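PDB 2PYJ: DNA polymerase from Bacillus phage phi29, which replicates the phage genome from a protein primer by strand displacement, with high processivity and fidelity, and proofreads with a 3'-5' exonuclease. Local coordinates for residues E244-D249 with W483-T488; S487-A492 with Y500-Y505; Q286-E291 with V345-G350. The protein carries 2 engineered substitutions. One frame throughout, in Å; residues are numbered along the deposited sequence.

Contact 1: residues E244-D249 with W483-T488; sequences EGMVFD and WAHEST. With MG (magnesium ion), chain S; MN (manganese (II) ion), chain R; DGT (2'-deoxyguanosine-5'-triphosphate), chain T.
Val-247 and Ser-487 face each other in an antiparallel strand pair of the polymerase palm sheet, at a classic beta bulge. Val-247 O receives Glu-486 N at 2.8 Å and, more weakly, Ser-487 N. Beyond the bulge the register has slipped by one residue: Phe-248 stands opposite His-485, and Asp-249 and Ala-484 form the next hydrogen-bonded pair.

Packing is tight on the face carrying Met-246, Phe-248, His-485 and Thr-488. The Phe-248 and His-485 rings are 26° from parallel but slid apart, so that Phe-248 CE2 rests 3.7 Å from His-485 CB rather than over the imidazole centre. Met-246 crosses His-485 at about a right angle and brings CE to 3.4 Å from NE2. With CG anti to the backbone N (chi1 -178°), His-485 also turns NE2 back along its own strand, where it makes weak bonds to Ser-487 O and Thr-488 OG1. Trp-483 CE3 adds a contact to Phe-248 CB.

The other side opens to solvent at Glu-486. This residue extends alongside Val-247, OE2 lying 3.7 Å from CG1, and a water sits between its OE1 and Asp-249 OD1. Asp-249 ends this side at the catalytic centre, where Asp-458 and Val-250 O also bind manganese: its OD1 holds magnesium at 2.1 Å, and its OD2 holds manganese at 2.0 Å.

Contact 2: residues S487-A492 with Y500-Y505; sequences STFKRA and YIQDIY. With nucleotides of chain A.
Tyr-505 reaches back over the backbone of Thr-488, Phe-489 and Lys-490, its CG lying opposite the carbonyl carbon (chi1 -67°) and beside the backbone N. Its CB lies 3.7 Å from Thr-488 O, the same oxygen that accepts Tyr-505 N. CG stays near that oxygen; CD2 lies 3.4 Å from Thr-488 O and also touches Thr-488 CG2. CE2 then approaches Phe-489 C at 3.4 Å. CE1 and CZ sit against Lys-490 CB, and the terminal OH lies 3.3 Å from Lys-490 CG, the extended lysine crossing the tyrosine at about a right angle. That hydroxyl also has a weak hydrogen bond to Glu-244.

The chain turns a corner at Lys-490, whose N bonds to Asp-503 O at 2.7 Å, and then enters the beta hairpin formed by strands 491-496 and 499-506. Here Arg-491 NE points at Asp-503 OD2 in a nearly straight salt bridge (2.9 Å, 175°), in the guanidinium plane but above that of the carboxylate.

Ala-492 CB lies over one face of the Phe-489 ring, toward its rim, while the amide of Gln-502, its NE2 bonded to Tyr-494, crosses that ring obliquely. At the hairpin's DNA end Tyr-500, the tyrosine of the KxY motif of family B polymerases, donates its OH to OP1 of the primer-terminal nucleotide DOC10 of chain A at 2.6 Å.

Contact 3: residues Q286-E291 with V345-G350; sequences QHIRCE and VEYISG. With EDO (1,2-ethanediol), chain V.
Strands 283-294 and 340-356 pair antiparallel in a small curled sheet, with a beta bulge where Ile-348 and Ser-349 both face His-287. His-287 N bonds to Ser-349 O, and His-287 O accepts Ile-348 N at 2.9 Å. The same oxygen takes a second donor, Gln-286 NE2, in an almost straight bond (174°).

Ile-348 points across the pair, and its CD1 serves two flat groups at once. It sits over the centre of the His-287 ring, 3.5 Å from the centroid, and against the face of the Arg-289 guanidinium, 3.4 Å from CZ. A bend at chi3 (-77°) turns the arginine side-on to Glu-346: Arg-289 NE reaches Glu-346 OE1 and Arg-289 NH2 reaches OE2, each at 3.1 Å. Both nitrogens approach from above the carboxylate plane, a two-bond salt bridge that restrains the guanidinium's rotation. Asp-325 binds both Arg-289 NH1 and His-287 NE2, helping to fix the groups around the methyl.

On the other face, Gln-286 meets the edge of the Tyr-347 ring with its amide plane nearly perpendicular. Its amide is held further by Gly-273 O and Tyr-275 N. Ile-288 lies alongside the tyrosine, CG2 being 3.7 Å from CD2. The sheet lies away from the catalytic metals and probably belongs to TPR1, an insertion characteristic of protein-primed family B DNA polymerases.

How the contacts relate
Contacts 1 and 2 are neighbours, their centres 10 Å apart, and share Ser-487 and Thr-488 on strand 483-489. They belong to one antiparallel sheet: strand 241-250 pairs with both 483-489 and 491-496, and 499-506 follows. Gly-245 O and Phe-489 N join them directly. This continuous sheet links the metal-binding end of contact 1 to the primer-binding tyrosine of contact 2. Contact 3 lies in a separate sheet, with its centre about 39 Å from that of contact 1 and 43 Å from that of contact 2. In sequence, both its strands fall between 244-249 and 483-488, so the chain leaves the palm, builds this outlying sheet and other elements, and returns to complete contact 1 and then contact 2.

Contact 1: residues E244-D249 with W483-T488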
loop_
_atom_site.group_PDB
_atom_site.type_symbol
_atom_site.label_atom_id
_atom_site.label_comp_id
_atom_site.label_asym_id
_atom_site.label_seq_id
_atom_site.Cartn_x
_atom_site.Cartn_y
_atom_site.Cartn_z
ATOM N N GLU G 244 -14.997 20.015 20.268
ATOM C CA GLU G 244 -13.730 20.458 19.679
ATOM C C GLU G 244 -12.574 19.485 19.950
ATOM O O GLU G 244 -12.534 18.813 20.982
ATOM C CB GLU G 244 -13.366 21.858 20.160
ATOM C CG GLU G 244 -14.316 22.928 19.657
ATOM C CD GLU G 244 -13.842 24.327 19.966
ATOM O OE1 GLU G 244 -13.087 24.513 20.953
ATOM O OE2 GLU G 244 -14.225 25.246 19.221
ATOM N N GLY G 245 -11.647 19.417 19.003
ATOM C CA GLY G 245 -10.487 18.554 19.126
ATOM C C GLY G 245 -9.482 18.769 18.010
ATOM O O GLY G 245 -9.667 19.632 17.158
ATOM N N MET G 246 -8.406 17.991 18.027
ATOM C CA MET G 246 -7.345 18.139 17.028
ATOM C C MET G 246 -6.644 16.828 16.728
ATOM O O MET G 246 -6.721 15.870 17.496
ATOM C CB MET G 246 -6.310 19.206 17.456
ATOM C CG MET G 246 -6.219 19.426 18.952
ATOM S SD MET G 246 -4.827 20.436 19.506
ATOM C CE MET G 246 -4.828 21.771 18.319
ATOM N N VAL G 247 -5.965 16.807 15.590
ATOM C CA VAL G 247 -5.222 15.662 15.148
ATOM C C VAL G 247 -3.802 16.096 14.826
ATOM O O VAL G 247 -3.587 17.113 14.156
ATOM C CB VAL G 247 -5.844 15.005 13.887
ATOM C CG1 VAL G 247 -5.122 13.699 13.553
ATOM C CG2 VAL G 247 -7.361 14.768 14.075
ATOM N N PHE G 248 -2.848 15.310 15.315
ATOM C CA PHE G 248 -1.437 15.462 14.990
ATOM C C PHE G 248 -0.977 14.181 14.329
ATOM O O PHE G 248 -1.376 13.112 14.744
ATOM C CB PHE G 248 -0.610 15.723 16.254
ATOM C CG PHE G 248 -0.866 17.072 16.879
ATOM C CD1 PHE G 248 -1.846 17.224 17.856
ATOM C CD2 PHE G 248 -0.144 18.184 16.480
ATOM C CE1 PHE G 248 -2.088 18.467 18.437
ATOM C CE2 PHE G 248 -0.387 19.437 17.046
ATOM C CZ PHE G 248 -1.364 19.576 18.025
ATOM N N ASP G 249 -0.134 14.301 13.305
ATOM C CA ASP G 249 0.308 13.141 12.504
ATOM C C ASP G 249 1.796 13.264 12.243
ATOM O O ASP G 249 2.246 14.291 11.744
ATOM C CB ASP G 249 -0.457 13.113 11.162
ATOM C CG ASP G 249 -0.218 11.821 10.348
ATOM O OD1 ASP G 249 -1.187 11.028 10.275
ATOM O OD2 ASP G 249 0.905 11.591 9.771
ATOM N N TRP G 483 5.675 16.202 14.561
ATOM C CA TRP G 483 4.221 16.014 14.488
ATOM C C TRP G 483 3.599 17.158 13.722
ATOM O O TRP G 483 3.720 18.305 14.127
ATOM C CB TRP G 483 3.597 15.950 15.892
ATOM C CG TRP G 483 4.026 14.770 16.674
ATOM C CD1 TRP G 483 5.189 14.639 17.390
ATOM C CD2 TRP G 483 3.318 13.540 16.831
ATOM N NE1 TRP G 483 5.245 13.403 17.974
ATOM C CE2 TRP G 483 4.114 12.703 17.648
ATOM C CE3 TRP G 483 2.087 13.055 16.355
ATOM C CZ2 TRP G 483 3.719 11.411 18.011
ATOM C CZ3 TRP G 483 1.695 11.771 16.713
ATOM C CH2 TRP G 483 2.513 10.958 17.536
ATOM N N ALA G 484 2.927 16.850 12.612
ATOM C CA ALA G 484 2.193 17.871 11.872
ATOM C C ALA G 484 0.862 18.079 12.547
ATOM O O ALA G 484 0.169 17.104 12.873
ATOM C CB ALA G 484 1.977 17.447 10.411
ATOM N N HIS G 485 0.496 19.338 12.768
ATOM C CA HIS G 485 -0.849 19.654 13.210
ATOM C C HIS G 485 -1.717 19.450 11.993
ATOM O O HIS G 485 -1.762 20.296 11.105
ATOM C CB HIS G 485 -0.955 21.092 13.747
ATOM C CG HIS G 485 -2.322 21.448 14.252
ATOM N ND1 HIS G 485 -2.699 22.742 14.533
ATOM C CD2 HIS G 485 -3.409 20.679 14.509
ATOM C CE1 HIS G 485 -3.949 22.756 14.957
ATOM N NE2 HIS G 485 -4.404 21.517 14.948
ATOM N N GLU G 486 -2.365 18.294 11.932
ATOM C CA GLU G 486 -3.106 17.899 10.742
ATOM C C GLU G 486 -4.406 18.675 10.617
ATOM O O GLU G 486 -4.746 19.157 9.525
ATOM C CB GLU G 486 -3.380 16.399 10.752
ATOM C CG GLU G 486 -4.233 15.923 9.588
ATOM C CD GLU G 486 -4.660 14.491 9.738
ATOM O OE1 GLU G 486 -3.785 13.606 9.663
ATOM O OE2 GLU G 486 -5.880 14.247 9.927
ATOM N N SER G 487 -5.136 18.791 11.725
ATOM C CA SER G 487 -6.408 19.510 11.720
ATOM C C SER G 487 -6.901 19.845 13.105
ATOM O O SER G 487 -6.438 19.280 14.113
ATOM C CB SER G 487 -7.480 18.684 11.019
ATOM O OG SER G 487 -7.782 17.519 11.771
ATOM N N THR G 488 -7.839 20.785 13.137
ATOM C CA THR G 488 -8.648 21.055 14.305
ATOM C C THR G 488 -10.109 20.901 13.879
ATOM O O THR G 488 -10.511 21.401 12.826
ATOM C CB THR G 488 -8.385 22.461 14.852
ATOM O OG1 THR G 488 -6.992 22.591 15.161
ATOM C CG2 THR G 488 -9.196 22.716 16.106
HETATM MG MG MG S . -0.738 9.086 9.470
HETATM MN MN MN R . 2.329 10.475 9.027
HETATM P PG DGT T . 3.182 11.895 6.118
HETATM O O1G DGT T . 2.429 11.899 4.811
HETATM O O2G DGT T . 4.146 13.046 6.205
HETATM O O3G DGT T . 2.407 11.608 7.433
HETATM O O3B DGT T . 4.120 10.584 5.925
HETATM P PB DGT T . 3.925 9.155 6.667
HETATM O O1B DGT T . 4.997 8.246 6.119
HETATM O O2B DGT T . 3.676 9.367 8.164
HETATM O O3A DGT T . 2.546 8.585 6.024
HETATM P PA DGT T . 1.222 8.237 6.875
HETATM O O1A DGT T . 0.112 8.134 5.815
HETATM O O2A DGT T . 1.079 9.158 8.125
HETATM O "O5'" DGT T . 1.495 6.722 7.279
HETATM C "C5'" DGT T . 2.129 6.376 8.493
HETATM C "C4'" DGT T . 3.008 5.171 8.275
HETATM O "O4'" DGT T . 2.255 4.017 7.815
HETATM C "C3'" DGT T . 4.130 5.365 7.258
HETATM O "O3'" DGT T . 5.275 6.078 7.761
HETATM C "C2'" DGT T . 4.466 3.929 6.957
HETATM C "C1'" DGT T . 3.087 3.257 6.955
HETATM N N9 DGT T . 2.629 3.374 5.562
HETATM C C8 DGT T . 1.793 4.301 5.020
HETATM N N7 DGT T . 1.674 4.077 3.683
HETATM C C5 DGT T . 2.437 3.015 3.382
HETATM C C6 DGT T . 2.767 2.248 2.168
HETATM O O6 DGT T . 2.289 2.541 1.056
HETATM N N1 DGT T . 3.616 1.226 2.277
HETATM C C2 DGT T . 4.175 0.861 3.446
HETATM N N2 DGT T . 5.010 -0.194 3.445
HETATM N N3 DGT T . 3.912 1.523 4.617
HETATM C C4 DGT T . 3.070 2.582 4.617
HETATM O O HOH W 1 -3.845 11.156 10.355
HETATM O O HOH W 2 -2.475 8.496 10.690
#

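Contact 2: residues S487-A492 with Y500-Y505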
loop_
_atom_site.group_PDB
_atom_site.type_symbol
_atom_site.label_atom_id
_atom_site.label_comp_id
_atom_site.label_asym_id
_atom_site.label_seq_id
_atom_site.Cartn_x
_atom_site.Cartn_y
_atom_site.Cartn_z
ATOM N N SER G 487 -5.136 18.791 11.725
ATOM C CA SER G 487 -6.408 19.510 11.720
ATOM C C SER G 487 -6.901 19.845 13.105
ATOM O O SER G 487 -6.438 19.280 14.113
ATOM C CB SER G 487 -7.480 18.684 11.019
ATOM O OG SER G 487 -7.782 17.519 11.771
ATOM N N THR G 488 -7.839 20.785 13.137
ATOM C CA THR G 488 -8.648 21.055 14.305
ATOM C C THR G 488 -10.109 20.901 13.879
ATOM O O THR G 488 -10.511 21.401 12.826
ATOM C CB THR G 488 -8.385 22.461 14.852
ATOM O OG1 THR G 488 -6.992 22.591 15.161
ATOM C CG2 THR G 488 -9.196 22.716 16.106
ATOM N N PHE G 489 -10.893 20.198 14.688
ATOM C CA PHE G 489 -12.305 19.950 14.351
ATOM C C PHE G 489 -13.283 20.535 15.372
ATOM O O PHE G 489 -12.952 20.706 16.546
ATOM C CB PHE G 489 -12.564 18.452 14.074
ATOM C CG PHE G 489 -12.184 17.521 15.200
ATOM C CD1 PHE G 489 -12.982 17.410 16.343
ATOM C CD2 PHE G 489 -11.059 16.712 15.096
ATOM C CE1 PHE G 489 -12.642 16.531 17.373
ATOM C CE2 PHE G 489 -10.716 15.820 16.120
ATOM C CZ PHE G 489 -11.513 15.730 17.260
ATOM N N LYS G 490 -14.476 20.877 14.891
ATOM C CA LYS G 490 -15.529 21.458 15.712
ATOM C C LYS G 490 -16.296 20.352 16.427
ATOM O O LYS G 490 -16.715 20.509 17.570
ATOM C CB LYS G 490 -16.473 22.287 14.830
ATOM C CG LYS G 490 -17.562 23.064 15.580
ATOM C CD LYS G 490 -18.261 24.046 14.643
ATOM C CE LYS G 490 -19.343 24.837 15.352
ATOM N NZ LYS G 490 -19.957 25.865 14.457
ATOM N N ARG G 491 -16.492 19.237 15.727
ATOM C CA ARG G 491 -17.096 18.035 16.301
ATOM C C ARG G 491 -16.621 16.788 15.556
ATOM O O ARG G 491 -16.107 16.878 14.429
ATOM C CB ARG G 491 -18.637 18.113 16.315
ATOM C CG ARG G 491 -19.295 18.362 14.963
ATOM C CD ARG G 491 -20.795 18.116 15.037
ATOM N NE ARG G 491 -21.429 18.249 13.726
ATOM C CZ ARG G 491 -22.700 17.954 13.457
ATOM N NH1 ARG G 491 -23.509 17.504 14.409
ATOM N NH2 ARG G 491 -23.158 18.105 12.225
ATOM N N ALA G 492 -16.771 15.638 16.209
ATOM C CA ALA G 492 -16.343 14.352 15.653
ATOM C C ALA G 492 -17.163 13.208 16.228
ATOM O O ALA G 492 -17.878 13.377 17.222
ATOM C CB ALA G 492 -14.859 14.118 15.916
ATOM N N TYR G 500 -14.520 6.867 11.348
ATOM C CA TYR G 500 -14.848 8.106 12.077
ATOM C C TYR G 500 -15.139 9.269 11.157
ATOM O O TYR G 500 -14.697 9.291 10.001
ATOM C CB TYR G 500 -13.708 8.480 13.041
ATOM C CG TYR G 500 -12.388 8.838 12.374
ATOM C CD1 TYR G 500 -12.113 10.147 11.986
ATOM C CD2 TYR G 500 -11.411 7.867 12.150
ATOM C CE1 TYR G 500 -10.895 10.489 11.385
ATOM C CE2 TYR G 500 -10.189 8.189 11.540
ATOM C CZ TYR G 500 -9.939 9.494 11.164
ATOM O OH TYR G 500 -8.738 9.817 10.571
ATOM N N ILE G 501 -15.868 10.248 11.687
ATOM C CA ILE G 501 -16.189 11.472 10.960
ATOM C C ILE G 501 -15.790 12.696 11.776
ATOM O O ILE G 501 -15.770 12.652 13.013
ATOM C CB ILE G 501 -17.704 11.554 10.580
ATOM C CG1 ILE G 501 -18.584 11.471 11.837
ATOM C CG2 ILE G 501 -18.037 10.463 9.558
ATOM C CD1 ILE G 501 -20.089 11.630 11.584
ATOM N N GLN G 502 -15.460 13.775 11.066
ATOM C CA GLN G 502 -15.053 15.032 11.673
ATOM C C GLN G 502 -15.581 16.208 10.862
ATOM O O GLN G 502 -15.626 16.153 9.632
ATOM C CB GLN G 502 -13.526 15.129 11.746
ATOM C CG GLN G 502 -12.858 14.027 12.572
ATOM C CD GLN G 502 -11.356 14.018 12.447
ATOM O OE1 GLN G 502 -10.804 14.498 11.460
ATOM N NE2 GLN G 502 -10.680 13.458 13.445
ATOM N N ASP G 503 -15.991 17.260 11.569
ATOM C CA ASP G 503 -16.267 18.572 10.969
ATOM C C ASP G 503 -15.049 19.447 11.225
ATOM O O ASP G 503 -14.856 19.926 12.342
ATOM C CB ASP G 503 -17.507 19.225 11.594
ATOM C CG ASP G 503 -18.807 18.876 10.864
ATOM O OD1 ASP G 503 -18.765 18.315 9.739
ATOM O OD2 ASP G 503 -19.880 19.183 11.424
ATOM N N ILE G 504 -14.243 19.662 10.186
ATOM C CA ILE G 504 -12.937 20.323 10.330
ATOM C C ILE G 504 -13.007 21.829 10.026
ATOM O O ILE G 504 -13.623 22.239 9.044
ATOM C CB ILE G 504 -11.880 19.647 9.421
ATOM C CG1 ILE G 504 -11.708 18.166 9.816
ATOM C CG2 ILE G 504 -10.555 20.402 9.489
ATOM C CD1 ILE G 504 -10.956 17.318 8.790
ATOM N N TYR G 505 -12.381 22.638 10.889
ATOM C CA TYR G 505 -12.277 24.084 10.668
ATOM C C TYR G 505 -11.381 24.362 9.472
ATOM O O TYR G 505 -10.256 23.859 9.410
ATOM C CB TYR G 505 -11.687 24.789 11.887
ATOM C CG TYR G 505 -12.540 24.768 13.122
ATOM C CD1 TYR G 505 -13.675 25.575 13.226
ATOM C CD2 TYR G 505 -12.200 23.969 14.209
ATOM C CE1 TYR G 505 -14.457 25.568 14.377
ATOM C CE2 TYR G 505 -12.970 23.958 15.358
ATOM C CZ TYR G 505 -14.094 24.755 15.439
ATOM O OH TYR G 505 -14.856 24.739 16.583
ATOM N N1 DOC A 10 -2.104 3.552 6.248
ATOM C C2 DOC A 10 -1.298 2.453 5.883
ATOM N N3 DOC A 10 -1.103 2.170 4.571
ATOM C C4 DOC A 10 -1.663 2.922 3.601
ATOM C C5 DOC A 10 -2.458 4.017 3.932
ATOM C C6 DOC A 10 -2.670 4.316 5.284
ATOM O O2 DOC A 10 -0.778 1.742 6.774
ATOM N N4 DOC A 10 -1.442 2.600 2.314
ATOM C "C1'" DOC A 10 -2.291 3.820 7.682
ATOM C "C2'" DOC A 10 -1.058 4.545 8.219
ATOM C "C3'" DOC A 10 -1.530 5.938 8.548
ATOM C "C4'" DOC A 10 -3.020 5.784 8.727
ATOM O "O4'" DOC A 10 -3.417 4.663 7.902
ATOM C "C5'" DOC A 10 -3.768 7.046 8.309
ATOM O "O5'" DOC A 10 -4.824 7.194 9.238
ATOM P P DOC A 10 -6.352 7.456 8.775
ATOM O OP1 DOC A 10 -7.066 7.877 10.027
ATOM O OP2 DOC A 10 -6.313 8.420 7.618
HETATM O O HOH W 3 -8.362 15.128 10.635
HETATM O O HOH W 4 -8.384 22.492 10.806
HETATM O O HOH W 5 -21.441 18.013 9.274
#

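Contact 3: residues Q286-E291 with V345-G350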
loop_
_atom_site.group_PDB
_atom_site.type_symbol
_atom_site.label_atom_id
_atom_site.label_comp_id
_atom_site.label_asym_id
_atom_site.label_seq_id
_atom_site.Cartn_x
_atom_site.Cartn_y
_atom_site.Cartn_z
ATOM N N GLN G 286 12.110 -12.118 21.740
ATOM C CA GLN G 286 11.912 -13.117 22.776
ATOM C C GLN G 286 10.594 -13.859 22.602
ATOM O O GLN G 286 9.537 -13.234 22.473
ATOM C CB GLN G 286 11.920 -12.458 24.152
ATOM C CG GLN G 286 11.635 -13.433 25.301
ATOM C CD GLN G 286 12.855 -14.237 25.706
ATOM O OE1 GLN G 286 13.885 -13.668 26.044
ATOM N NE2 GLN G 286 12.731 -15.569 25.700
ATOM N N HIS G 287 10.671 -15.189 22.627
ATOM C CA HIS G 287 9.485 -16.043 22.681
ATOM C C HIS G 287 9.111 -16.256 24.144
ATOM O O HIS G 287 9.910 -16.767 24.931
ATOM C CB HIS G 287 9.736 -17.390 21.983
ATOM C CG HIS G 287 8.517 -18.268 21.897
ATOM N ND1 HIS G 287 8.593 -19.639 21.777
ATOM C CD2 HIS G 287 7.198 -17.969 21.939
ATOM C CE1 HIS G 287 7.375 -20.144 21.740
ATOM N NE2 HIS G 287 6.510 -19.150 21.835
ATOM N N ILE G 288 7.911 -15.819 24.506
ATOM C CA ILE G 288 7.366 -16.027 25.854
ATOM C C ILE G 288 5.975 -16.641 25.817
ATOM O O ILE G 288 5.260 -16.544 24.813
ATOM C CB ILE G 288 7.284 -14.700 26.675
ATOM C CG1 ILE G 288 6.221 -13.748 26.090
ATOM C CG2 ILE G 288 8.673 -14.024 26.759
ATOM C CD1 ILE G 288 5.906 -12.567 26.974
ATOM N N ARG G 289 5.620 -17.299 26.920
ATOM C CA ARG G 289 4.237 -17.591 27.266
ATOM C C ARG G 289 3.970 -16.914 28.608
ATOM O O ARG G 289 4.786 -17.016 29.524
ATOM C CB ARG G 289 3.993 -19.095 27.353
ATOM C CG ARG G 289 3.781 -19.771 25.989
ATOM C CD ARG G 289 3.460 -21.262 26.135
ATOM N NE ARG G 289 4.656 -22.058 26.423
ATOM C CZ ARG G 289 5.454 -22.607 25.500
ATOM N NH1 ARG G 289 5.200 -22.466 24.199
ATOM N NH2 ARG G 289 6.520 -23.307 25.883
ATOM N N CYS G 290 2.849 -16.195 28.708
ATOM C CA CYS G 290 2.498 -15.486 29.938
ATOM C C CYS G 290 0.999 -15.250 30.076
ATOM O O CYS G 290 0.208 -15.556 29.170
ATOM C CB CYS G 290 3.230 -14.128 30.002
ATOM S SG CYS G 290 2.607 -12.882 28.809
ATOM N N GLU G 291 0.620 -14.732 31.237
ATOM C CA GLU G 291 -0.696 -14.128 31.448
ATOM C C GLU G 291 -0.455 -12.670 31.791
ATOM O O GLU G 291 0.647 -12.318 32.199
ATOM C CB GLU G 291 -1.443 -14.851 32.554
ATOM C CG GLU G 291 -1.533 -16.346 32.297
ATOM C CD GLU G 291 -2.370 -17.067 33.300
ATOM O OE1 GLU G 291 -1.804 -17.864 34.063
ATOM O OE2 GLU G 291 -3.590 -16.843 33.329
ATOM N N VAL G 345 5.507 -15.672 33.738
ATOM C CA VAL G 345 6.195 -15.481 32.474
ATOM C C VAL G 345 7.179 -16.618 32.244
ATOM O O VAL G 345 8.071 -16.879 33.061
ATOM C CB VAL G 345 6.897 -14.106 32.365
ATOM C CG1 VAL G 345 7.455 -13.900 30.941
ATOM C CG2 VAL G 345 5.915 -12.987 32.720
ATOM N N GLU G 346 6.984 -17.307 31.129
ATOM C CA GLU G 346 7.863 -18.366 30.709
ATOM C C GLU G 346 8.696 -17.828 29.556
ATOM O O GLU G 346 8.171 -17.599 28.467
ATOM C CB GLU G 346 7.037 -19.571 30.260
ATOM C CG GLU G 346 7.858 -20.810 29.968
ATOM C CD GLU G 346 7.061 -21.890 29.285
ATOM O OE1 GLU G 346 5.812 -21.808 29.276
ATOM O OE2 GLU G 346 7.686 -22.831 28.763
ATOM N N TYR G 347 9.985 -17.588 29.816
ATOM C CA TYR G 347 10.937 -17.192 28.772
ATOM C C TYR G 347 11.452 -18.446 28.116
ATOM O O TYR G 347 12.139 -19.250 28.744
ATOM C CB TYR G 347 12.099 -16.388 29.356
ATOM C CG TYR G 347 11.671 -15.068 29.928
ATOM C CD1 TYR G 347 11.345 -14.948 31.279
ATOM C CD2 TYR G 347 11.558 -13.945 29.120
ATOM C CE1 TYR G 347 10.935 -13.739 31.808
ATOM C CE2 TYR G 347 11.148 -12.730 29.639
ATOM C CZ TYR G 347 10.840 -12.632 30.984
ATOM O OH TYR G 347 10.440 -11.422 31.514
ATOM N N ILE G 348 11.126 -18.607 26.844
ATOM C CA ILE G 348 11.349 -19.864 26.144
ATOM C C ILE G 348 12.680 -19.845 25.383
ATOM O O ILE G 348 13.545 -20.687 25.609
ATOM C CB ILE G 348 10.180 -20.163 25.186
ATOM C CG1 ILE G 348 8.864 -20.215 25.978
ATOM C CG2 ILE G 348 10.441 -21.480 24.410
ATOM C CD1 ILE G 348 7.629 -20.058 25.143
ATOM N N SER G 349 12.821 -18.884 24.482
ATOM C CA SER G 349 14.017 -18.754 23.648
ATOM C C SER G 349 13.886 -17.496 22.852
ATOM O O SER G 349 12.890 -16.786 22.966
ATOM C CB SER G 349 14.158 -19.936 22.682
ATOM O OG SER G 349 13.214 -19.837 21.618
ATOM N N GLY G 350 14.890 -17.213 22.029
ATOM C CA GLY G 350 14.801 -16.094 21.127
ATOM C C GLY G 350 15.990 -15.914 20.221
ATOM O O GLY G 350 16.803 -16.828 20.043
HETATM C C1 EDO V . 13.788 -9.818 29.199
HETATM O O1 EDO V . 12.533 -9.471 29.800
HETATM C C2 EDO V . 13.674 -9.819 27.683
HETATM O O2 EDO V . 13.567 -11.150 27.146
HETATM O O HOH W 6 10.849 -21.070 21.119
#